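Side-chain contacts in translation initiation factor eIF2b-like protein,Translation initiation factor eIF2b-like protein (PDB 4ZEM), which is the beta subunit of eIF2B, a heterodecameric complex that probably acts as guanine nucleotide exchange factor in translation initiation: residues K210-K214 and R215-V219; Q234-A237 and A238-K241; M259-I262 and P263-N266; A290-A293 and A294-L298. All blocks are in the same frame, centred on the assembly; numbering follows the deposited sequence.

Contact 1. Residues K210-K214 and R215-V219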
loop_
_atom_site.group_PDB
_atom_site.type_symbol
_atom_site.label_atom_id
_atom_site.label_comp_id
_atom_site.label_asym_id
_atom_site.label_seq_id
_atom_site.Cartn_x
_atom_site.Cartn_y
_atom_site.Cartn_z
ATOM N N LYS A 210 19.456 -0.753 -3.662
ATOM C CA LYS A 210 19.967 0.041 -2.550
ATOM C C LYS A 210 20.994 -0.785 -1.776
ATOM O O LYS A 210 22.062 -0.290 -1.411
ATOM C CB LYS A 210 18.825 0.484 -1.630
ATOM C CG LYS A 210 19.093 1.759 -0.822
ATOM C CD LYS A 210 20.121 1.614 0.272
ATOM C CE LYS A 210 20.233 2.913 1.053
ATOM N NZ LYS A 210 20.512 4.072 0.167
ATOM N N ALA A 211 20.658 -2.049 -1.537
ATOM C CA ALA A 211 21.531 -2.943 -0.794
ATOM C C ALA A 211 22.867 -3.102 -1.516
ATOM O O ALA A 211 23.926 -3.131 -0.887
ATOM C CB ALA A 211 20.857 -4.299 -0.607
ATOM N N ALA A 212 22.804 -3.163 -2.842
ATOM C CA ALA A 212 23.989 -3.317 -3.679
ATOM C C ALA A 212 24.966 -2.161 -3.481
ATOM O O ALA A 212 26.178 -2.334 -3.629
ATOM C CB ALA A 212 23.591 -3.428 -5.139
ATOM N N SER A 213 24.433 -0.977 -3.188
ATOM C CA SER A 213 25.264 0.203 -2.958
ATOM C C SER A 213 26.085 0.048 -1.682
ATOM O O SER A 213 27.079 0.734 -1.507
ATOM C CB SER A 213 24.421 1.480 -2.876
ATOM O OG SER A 213 23.700 1.552 -1.657
ATOM N N LYS A 214 25.621 -0.784 -0.749
ATOM C CA LYS A 214 26.328 -0.938 0.521
ATOM C C LYS A 214 26.792 -2.344 0.856
ATOM O O LYS A 214 27.400 -2.563 1.898
ATOM C CB LYS A 214 25.440 -0.437 1.649
ATOM C CG LYS A 214 24.988 0.985 1.440
ATOM C CD LYS A 214 24.402 1.558 2.696
ATOM C CE LYS A 214 24.159 3.041 2.537
ATOM N NZ LYS A 214 23.096 3.501 3.460
ATOM N N ARG A 215 26.490 -3.303 -0.010
ATOM C CA ARG A 215 26.818 -4.696 0.268
ATOM C C ARG A 215 27.252 -5.424 -0.991
ATOM O O ARG A 215 26.796 -5.110 -2.094
ATOM C CB ARG A 215 25.614 -5.427 0.884
ATOM C CG ARG A 215 25.214 -4.947 2.258
ATOM C CD ARG A 215 26.006 -5.681 3.300
ATOM N NE ARG A 215 25.543 -5.386 4.648
ATOM C CZ ARG A 215 26.039 -4.415 5.401
ATOM N NH1 ARG A 215 27.019 -3.655 4.937
ATOM N NH2 ARG A 215 25.565 -4.215 6.622
ATOM N N ARG A 216 28.106 -6.425 -0.817
ATOM C CA ARG A 216 28.496 -7.285 -1.920
ATOM C C ARG A 216 27.813 -8.635 -1.708
ATOM O O ARG A 216 28.082 -9.315 -0.720
ATOM C CB ARG A 216 30.018 -7.435 -1.978
ATOM C CG ARG A 216 30.549 -8.184 -3.188
ATOM C CD ARG A 216 31.678 -9.136 -2.806
ATOM N NE ARG A 216 31.240 -10.145 -1.841
ATOM C CZ ARG A 216 31.857 -10.422 -0.698
ATOM N NH1 ARG A 216 32.948 -9.755 -0.345
ATOM N NH2 ARG A 216 31.374 -11.365 0.098
ATOM N N PHE A 217 26.934 -9.027 -2.627
ATOM C CA PHE A 217 26.166 -10.259 -2.452
ATOM C C PHE A 217 25.626 -10.789 -3.777
ATOM O O PHE A 217 25.932 -10.258 -4.847
ATOM C CB PHE A 217 25.010 -10.047 -1.456
ATOM C CG PHE A 217 23.964 -9.062 -1.917
ATOM C CD1 PHE A 217 24.227 -7.695 -1.925
ATOM C CD2 PHE A 217 22.690 -9.496 -2.273
ATOM C CE1 PHE A 217 23.257 -6.784 -2.338
ATOM C CE2 PHE A 217 21.715 -8.584 -2.675
ATOM C CZ PHE A 217 22.006 -7.225 -2.713
ATOM N N THR A 218 24.871 -11.880 -3.696
ATOM C CA THR A 218 24.320 -12.536 -4.873
ATOM C C THR A 218 22.796 -12.585 -4.832
ATOM O O THR A 218 22.203 -12.940 -3.812
ATOM C CB THR A 218 24.888 -13.973 -5.009
ATOM O OG1 THR A 218 26.317 -13.911 -5.110
ATOM C CG2 THR A 218 24.335 -14.671 -6.234
ATOM N N VAL A 219 22.165 -12.259 -5.953
ATOM C CA VAL A 219 20.714 -12.322 -6.044
ATOM C C VAL A 219 20.279 -13.432 -6.993
ATOM O O VAL A 219 20.726 -13.503 -8.139
ATOM C CB VAL A 219 20.131 -10.973 -6.513
ATOM C CG1 VAL A 219 18.633 -11.074 -6.753
ATOM C CG2 VAL A 219 20.426 -9.907 -5.492
#
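Arg215 reaches back over the peptide that precedes it: its NH1 donates to Lys214 O at 3.3 Å with an N-H...O angle of 135°. The nitrogen stands above the carbonyl plane rather than on a lone pair, and the oxygen in turn is tilted out of the guanidinium plane, a loose bond on both counts. The bend of the side chain at chi2 (-87°) is what folds the group back. Its other nitrogens are used too, NE bonding to Ile189 O and NH2 more weakly to Glu186 O, while the Lys214 ammonium forms a salt bridge with the carboxylate of Glu186. On the backbone, Arg215 N makes a bent, weak bond to Ala211 O (2.7 Å), and Lys214 N donates to the same oxygen at 2.9 Å, so this carbonyl takes two N-H groups, one of them weakly.

Beyond the polar atoms, Phe217 turns its ring back onto the helix. Its CG sits between the backbone N and the carbonyl carbon (chi1 64°), and CZ meets Ala211 CB at 3.8 Å. The ring edge faces Ala212, with CE1 3.7 Å from Ala212 N. The whole is the second connection of a beta-alpha-beta unit, from helix 202-214 into strand 218-222. Phe217 also packs against Val195 of strand 194-198 and Val248, and Ala212 against Ala246 of helix 237-246.

Contact 2. Residues Q234-A237 and A238-K241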
loop_
_atom_site.group_PDB
_atom_site.type_symbol
_atom_site.label_atom_id
_atom_site.label_comp_id
_atom_site.label_asym_id
_atom_site.label_seq_id
_atom_site.Cartn_x
_atom_site.Cartn_y
_atom_site.Cartn_z
ATOM N N GLN A 234 16.857 -14.803 -18.952
ATOM C CA GLN A 234 15.912 -14.165 -19.859
ATOM C C GLN A 234 15.091 -13.097 -19.151
ATOM O O GLN A 234 15.088 -11.935 -19.553
ATOM C CB GLN A 234 14.973 -15.210 -20.458
ATOM C CG GLN A 234 15.630 -16.156 -21.446
ATOM C CD GLN A 234 15.759 -15.552 -22.829
ATOM O OE1 GLN A 234 15.520 -14.360 -23.023
ATOM N NE2 GLN A 234 16.135 -16.373 -23.802
ATOM N N PRO A 235 14.357 -13.535 -18.058
ATOM C CA PRO A 235 13.561 -12.485 -17.398
ATOM C C PRO A 235 14.365 -11.507 -16.549
ATOM O O PRO A 235 15.460 -11.831 -16.109
ATOM C CB PRO A 235 12.591 -13.271 -16.521
ATOM C CG PRO A 235 13.387 -14.425 -16.070
ATOM C CD PRO A 235 14.119 -14.848 -17.302
ATOM N N TYR A 236 13.784 -10.339 -16.298
ATOM C CA TYR A 236 14.394 -9.310 -15.467
ATOM C C TYR A 236 15.761 -8.877 -15.947
ATOM O O TYR A 236 16.669 -8.666 -15.152
ATOM C CB TYR A 236 14.485 -9.787 -14.019
ATOM C CG TYR A 236 13.154 -10.143 -13.426
ATOM C CD1 TYR A 236 12.303 -9.158 -12.958
ATOM C CD2 TYR A 236 12.743 -11.461 -13.336
ATOM C CE1 TYR A 236 11.078 -9.474 -12.417
ATOM C CE2 TYR A 236 11.520 -11.787 -12.796
ATOM C CZ TYR A 236 10.695 -10.787 -12.339
ATOM O OH TYR A 236 9.474 -11.097 -11.800
ATOM N N ALA A 237 15.898 -8.719 -17.254
ATOM C CA ALA A 237 17.166 -8.316 -17.827
ATOM C C ALA A 237 17.610 -6.943 -17.347
ATOM O O ALA A 237 18.780 -6.735 -17.068
ATOM C CB ALA A 237 17.091 -8.348 -19.343
ATOM N N ALA A 238 16.685 -6.000 -17.262
ATOM C CA ALA A 238 17.051 -4.667 -16.810
ATOM C C ALA A 238 17.534 -4.667 -15.368
ATOM O O ALA A 238 18.544 -4.047 -15.038
ATOM C CB ALA A 238 15.880 -3.718 -16.974
ATOM N N LEU A 239 16.814 -5.386 -14.518
ATOM C CA LEU A 239 17.159 -5.461 -13.111
ATOM C C LEU A 239 18.516 -6.107 -12.946
ATOM O O LEU A 239 19.345 -5.643 -12.175
ATOM C CB LEU A 239 16.122 -6.292 -12.369
ATOM C CG LEU A 239 16.330 -6.557 -10.883
ATOM C CD1 LEU A 239 16.301 -5.241 -10.132
ATOM C CD2 LEU A 239 15.283 -7.497 -10.327
ATOM N N ARG A 240 18.740 -7.177 -13.694
ATOM C CA ARG A 240 20.004 -7.889 -13.631
ATOM C C ARG A 240 21.139 -7.001 -14.091
ATOM O O ARG A 240 22.213 -7.008 -13.509
ATOM C CB ARG A 240 19.950 -9.177 -14.448
ATOM C CG ARG A 240 19.167 -10.280 -13.763
ATOM C CD ARG A 240 19.258 -11.603 -14.497
ATOM N NE ARG A 240 18.405 -11.640 -15.675
ATOM C CZ ARG A 240 18.854 -11.665 -16.924
ATOM N NH1 ARG A 240 20.154 -11.665 -17.167
ATOM N NH2 ARG A 240 18.000 -11.699 -17.931
ATOM N N LYS A 241 20.893 -6.230 -15.140
ATOM C CA LYS A 241 21.913 -5.343 -15.657
ATOM C C LYS A 241 22.263 -4.302 -14.613
ATOM O O LYS A 241 23.425 -3.974 -14.420
ATOM C CB LYS A 241 21.431 -4.671 -16.940
ATOM C CG LYS A 241 22.486 -3.836 -17.640
ATOM C CD LYS A 241 21.977 -3.310 -18.968
ATOM C CE LYS A 241 23.056 -2.535 -19.704
ATOM N NZ LYS A 241 22.643 -2.236 -21.101
#
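Arg240 swings its guanidinium back along the start of its own helix and presents one edge to Pro235 O. The grip is side-on, with two nitrogens on a single oxygen: NE donates at 3.0 Å to Pro235 O, with an N-H...O angle of 155°, and NH2 donates at 3.1 Å to the same Pro235 O. The oxygen lies in the guanidinium plane, yet the two donors see it differently, NE only moderately tilted from the carbonyl plane and NH2 well above it. A bend at chi3 (-77°) turns the otherwise extended chain so that this edge meets the carbonyl. One face of the guanidinium is laid over Ala237, whose CA is 3.9 Å from Arg240 CZ, and Ala237 CB lies 3.7 Å from Arg240 NH2. An alanine here has neither nitrogen, which is likely to leave Pro235 O without these side-chain donors and the residues ahead of the helix less firmly tied to its first turn.

Tyr236 occupies the N-cap position. Its own carbonyl starts the helical bonding, Arg240 N donating to Tyr236 O at 2.9 Å, and Lys241 N follows with a bond to Ala237 O. Tyr236 CB and Leu239 CB approach to 4.2 Å, a light apolar contact beside the helix start.

This is largely a surface contact, at the head of helix 237-246. Leu221 of strand 218-222 is touched by Tyr236, Leu239 and Arg240 alike, and Arg240 also rests on Thr250 and Asn252 of strand 249-252.

Contact 3. Residues M259-I262 and P263-N266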
loop_
_atom_site.group_PDB
_atom_site.type_symbol
_atom_site.label_atom_id
_atom_site.label_comp_id
_atom_site.label_asym_id
_atom_site.label_seq_id
_atom_site.Cartn_x
_atom_site.Cartn_y
_atom_site.Cartn_z
ATOM N N MET A 259 13.159 -25.946 -5.976
ATOM C CA MET A 259 13.089 -26.723 -4.748
ATOM C C MET A 259 14.449 -27.303 -4.394
ATOM O O MET A 259 14.827 -27.369 -3.226
ATOM C CB MET A 259 12.068 -27.849 -4.910
ATOM C CG MET A 259 11.329 -28.218 -3.650
ATOM S SD MET A 259 10.338 -26.831 -3.074
ATOM C CE MET A 259 9.469 -26.387 -4.574
ATOM N N ALA A 260 15.190 -27.706 -5.417
ATOM C CA ALA A 260 16.534 -28.238 -5.237
ATOM C C ALA A 260 17.525 -27.172 -4.763
ATOM O O ALA A 260 18.444 -27.472 -4.006
ATOM C CB ALA A 260 17.023 -28.877 -6.528
ATOM N N TYR A 261 17.332 -25.928 -5.197
ATOM C CA TYR A 261 18.337 -24.895 -4.971
ATOM C C TYR A 261 18.142 -24.046 -3.714
ATOM O O TYR A 261 19.100 -23.433 -3.244
ATOM C CB TYR A 261 18.364 -23.953 -6.190
ATOM C CG TYR A 261 19.460 -22.918 -6.155
ATOM C CD1 TYR A 261 20.723 -23.212 -6.652
ATOM C CD2 TYR A 261 19.243 -21.655 -5.618
ATOM C CE1 TYR A 261 21.737 -22.281 -6.621
ATOM C CE2 TYR A 261 20.257 -20.720 -5.571
ATOM C CZ TYR A 261 21.503 -21.041 -6.080
ATOM O OH TYR A 261 22.521 -20.123 -6.056
ATOM N N ILE A 262 16.953 -24.083 -3.114
ATOM C CA ILE A 262 16.691 -23.298 -1.900
ATOM C C ILE A 262 17.654 -23.544 -0.722
ATOM O O ILE A 262 18.030 -22.588 -0.041
ATOM C CB ILE A 262 15.226 -23.487 -1.427
ATOM C CG1 ILE A 262 14.284 -22.867 -2.462
ATOM C CG2 ILE A 262 14.998 -22.835 -0.075
ATOM C CD1 ILE A 262 13.086 -22.128 -1.898
ATOM N N PRO A 263 18.082 -24.797 -0.486
ATOM C CA PRO A 263 19.048 -24.998 0.604
ATOM C C PRO A 263 20.323 -24.159 0.497
ATOM O O PRO A 263 20.889 -23.785 1.521
ATOM C CB PRO A 263 19.373 -26.473 0.486
ATOM C CG PRO A 263 18.095 -27.030 -0.009
ATOM C CD PRO A 263 17.616 -26.087 -1.020
ATOM N N ARG A 264 20.779 -23.897 -0.723
ATOM C CA ARG A 264 21.908 -22.997 -0.948
ATOM C C ARG A 264 21.690 -21.573 -0.393
ATOM O O ARG A 264 22.604 -21.003 0.204
ATOM C CB ARG A 264 22.257 -22.943 -2.439
ATOM C CG ARG A 264 23.404 -21.988 -2.770
ATOM C CD ARG A 264 24.676 -22.373 -1.992
ATOM N NE ARG A 264 25.865 -21.617 -2.388
ATOM C CZ ARG A 264 26.352 -20.570 -1.722
ATOM N NH1 ARG A 264 27.443 -19.956 -2.160
ATOM N NH2 ARG A 264 25.736 -20.116 -0.639
ATOM N N VAL A 265 20.521 -20.982 -0.653
ATOM C CA VAL A 265 20.293 -19.551 -0.386
ATOM C C VAL A 265 20.294 -19.212 1.108
ATOM O O VAL A 265 20.072 -20.075 1.952
ATOM C CB VAL A 265 18.963 -19.047 -1.007
ATOM C CG1 VAL A 265 18.756 -19.653 -2.390
ATOM C CG2 VAL A 265 17.781 -19.347 -0.101
ATOM N N ASN A 266 20.637 -17.969 1.431
ATOM C CA ASN A 266 20.609 -17.486 2.813
ATOM C C ASN A 266 19.228 -17.013 3.269
ATOM O O ASN A 266 18.844 -17.214 4.418
ATOM C CB ASN A 266 21.626 -16.366 2.981
ATOM C CG ASN A 266 23.045 -16.868 2.875
ATOM O OD1 ASN A 266 23.743 -16.580 1.905
ATOM N ND2 ASN A 266 23.483 -17.621 3.878
#
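One face of the Tyr261 ring is covered by Arg264, whose CB sits nearly over the ring centre, 4.2 Å from the Tyr261 ring centroid and 10° off the normal, as a CH-pi contact. Further out, Arg264 CG comes to 3.9 Å from Tyr261 CZ. The two side chains run side by side in the same direction, with ring and guanidinium planes 30° apart. Val265 meets the ring at a slant through CG1, 3.7 Å from Tyr261 CE2. The ring gets there because Tyr261 CG stands opposite the backbone N (chi1 -174°), which sends it forward along the chain. A serine in place of this tyrosine would probably leave Arg264 CB and Val265 CG1 without their shared apolar surface and the arginine chain freer to turn.

Two bent, weak bonds shape the turn beneath, Arg264 N to Tyr261 O at 3.1 Å and Val265 N to Ile262 O at 3.0 Å. Pro263 CD packs on Ile262 CB at 3.6 Å. The turn carries the chain from helix 258-261 into strand 267-271. Arg264 also makes a cation-pi contact with Tyr194 of strand 194-198, on which Tyr261 packs too, while Ile262 rests on Ala293 of helix 287-296.

Contact 4. Residues A290-A293 and A294-L298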
loop_
_atom_site.group_PDB
_atom_site.type_symbol
_atom_site.label_atom_id
_atom_site.label_comp_id
_atom_site.label_asym_id
_atom_site.label_seq_id
_atom_site.Cartn_x
_atom_site.Cartn_y
_atom_site.Cartn_z
ATOM N N ALA A 290 7.433 -21.436 -2.565
ATOM C CA ALA A 290 8.791 -21.004 -2.258
ATOM C C ALA A 290 8.930 -20.726 -0.765
ATOM O O ALA A 290 9.967 -21.015 -0.156
ATOM C CB ALA A 290 9.154 -19.772 -3.071
ATOM N N ALA A 291 7.887 -20.157 -0.179
ATOM C CA ALA A 291 7.908 -19.839 1.235
ATOM C C ALA A 291 8.039 -21.096 2.070
ATOM O O ALA A 291 8.772 -21.124 3.049
ATOM C CB ALA A 291 6.655 -19.078 1.624
ATOM N N GLN A 292 7.314 -22.135 1.687
ATOM C CA GLN A 292 7.375 -23.384 2.421
ATOM C C GLN A 292 8.735 -24.051 2.342
ATOM O O GLN A 292 9.241 -24.561 3.336
ATOM C CB GLN A 292 6.288 -24.346 1.960
ATOM C CG GLN A 292 6.138 -25.538 2.882
ATOM C CD GLN A 292 4.695 -25.906 3.109
ATOM O OE1 GLN A 292 4.232 -25.957 4.245
ATOM N NE2 GLN A 292 3.969 -26.147 2.027
ATOM N N ALA A 293 9.329 -24.042 1.157
ATOM C CA ALA A 293 10.627 -24.664 0.981
ATOM C C ALA A 293 11.637 -23.951 1.849
ATOM O O ALA A 293 12.457 -24.573 2.511
ATOM C CB ALA A 293 11.043 -24.607 -0.475
ATOM N N ALA A 294 11.555 -22.631 1.857
ATOM C CA ALA A 294 12.448 -21.826 2.663
ATOM C C ALA A 294 12.288 -22.189 4.130
ATOM O O ALA A 294 13.269 -22.352 4.857
ATOM C CB ALA A 294 12.169 -20.355 2.450
ATOM N N HIS A 295 11.035 -22.346 4.542
ATOM C CA HIS A 295 10.708 -22.668 5.921
ATOM C C HIS A 295 11.212 -24.056 6.292
ATOM O O HIS A 295 11.692 -24.280 7.402
ATOM C CB HIS A 295 9.195 -22.585 6.125
ATOM C CG HIS A 295 8.763 -22.791 7.543
ATOM N ND1 HIS A 295 8.313 -24.004 8.015
ATOM C CD2 HIS A 295 8.701 -21.933 8.589
ATOM C CE1 HIS A 295 7.999 -23.888 9.293
ATOM N NE2 HIS A 295 8.224 -22.641 9.665
ATOM N N GLU A 296 11.107 -24.979 5.344
ATOM C CA GLU A 296 11.584 -26.345 5.515
ATOM C C GLU A 296 13.099 -26.421 5.740
ATOM O O GLU A 296 13.591 -27.305 6.441
ATOM C CB GLU A 296 11.183 -27.180 4.303
ATOM C CG GLU A 296 10.061 -28.161 4.584
ATOM C CD GLU A 296 9.318 -28.562 3.327
ATOM O OE1 GLU A 296 9.893 -28.427 2.224
ATOM O OE2 GLU A 296 8.159 -29.013 3.445
ATOM N N TYR A 297 13.840 -25.514 5.117
ATOM C CA TYR A 297 15.291 -25.510 5.250
ATOM C C TYR A 297 15.817 -24.380 6.129
ATOM O O TYR A 297 16.982 -23.991 6.009
ATOM C CB TYR A 297 15.948 -25.463 3.869
ATOM C CG TYR A 297 15.839 -26.777 3.128
ATOM C CD1 TYR A 297 14.816 -27.003 2.215
ATOM C CD2 TYR A 297 16.749 -27.806 3.368
ATOM C CE1 TYR A 297 14.710 -28.211 1.547
ATOM C CE2 TYR A 297 16.651 -29.016 2.705
ATOM C CZ TYR A 297 15.631 -29.214 1.797
ATOM O OH TYR A 297 15.531 -30.416 1.135
ATOM N N LEU A 298 14.947 -23.840 6.982
ATOM C CA LEU A 298 15.327 -22.831 7.974
ATOM C C LEU A 298 15.801 -21.539 7.316
ATOM O O LEU A 298 16.622 -20.812 7.876
ATOM C CB LEU A 298 16.417 -23.356 8.918
ATOM C CG LEU A 298 16.051 -24.364 10.013
ATOM C CD1 LEU A 298 17.264 -24.622 10.908
ATOM C CD2 LEU A 298 14.872 -23.883 10.843
#
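Ala294 N donates to Ala290 O at 3.0 Å, the first of four successive alpha-helical bonds; the others run from His295 N to Ala291 O, from Glu296 N to Gln292 O at 2.8 Å, and from Tyr297 N to Ala293 O at 3.1 Å. The helix then ends in a Schellman motif, with Leu298, at positive phi, as its C-prime residue: Lys299 N turns back to Ala294 O, and Leu298 N makes a weak bond to His295 O.

Among the side chains, Gln292 and Glu296 pass each other at a slant, one turn apart. Glu296 OE2 is 4.1 Å from Gln292 CG, an aliphatic carbon, and although the amide and carboxylate planes are only 7° apart, this is a loose meeting of groups. Tyr297 brings its ring edge to the helix end, CD1 lying 3.4 Å from Ala293 O close to the ring plane; a chi1 of -73°, which keeps CG beside the backbone N, places it there.

Helix 287-296 turns alanines to its neighbours: Ala290 and Ala291 touch Phe270 and Ala294 touches Val268, both residues of strand 267-271. Leu258, in helix 258-261, meets Ala290.

The four contacts follow one another along the chain, each local to a helix start, a helix end or a turn, and none nests in or crosses another. Contact 1 comes first, where a helix passes into strand 218-222; contact 2 then starts helix 237-246, which leads to strand 249-252 at the edge of the sheet. Contact 3 turns the chain into strand 267-271, on the far side of strand 194-198 from strand 218-222, and contact 4 ends the helix ahead of strand 301-304. Contacts 3 and 4 touch directly: Met259 SD and Ile262 CD1 each lie 3.5 Å from Ala293 CB, and Pro263 CG is 3.7 Å from Tyr297 CE2. Contacts 1 and 2 stay about 6 Å apart at their nearest atoms.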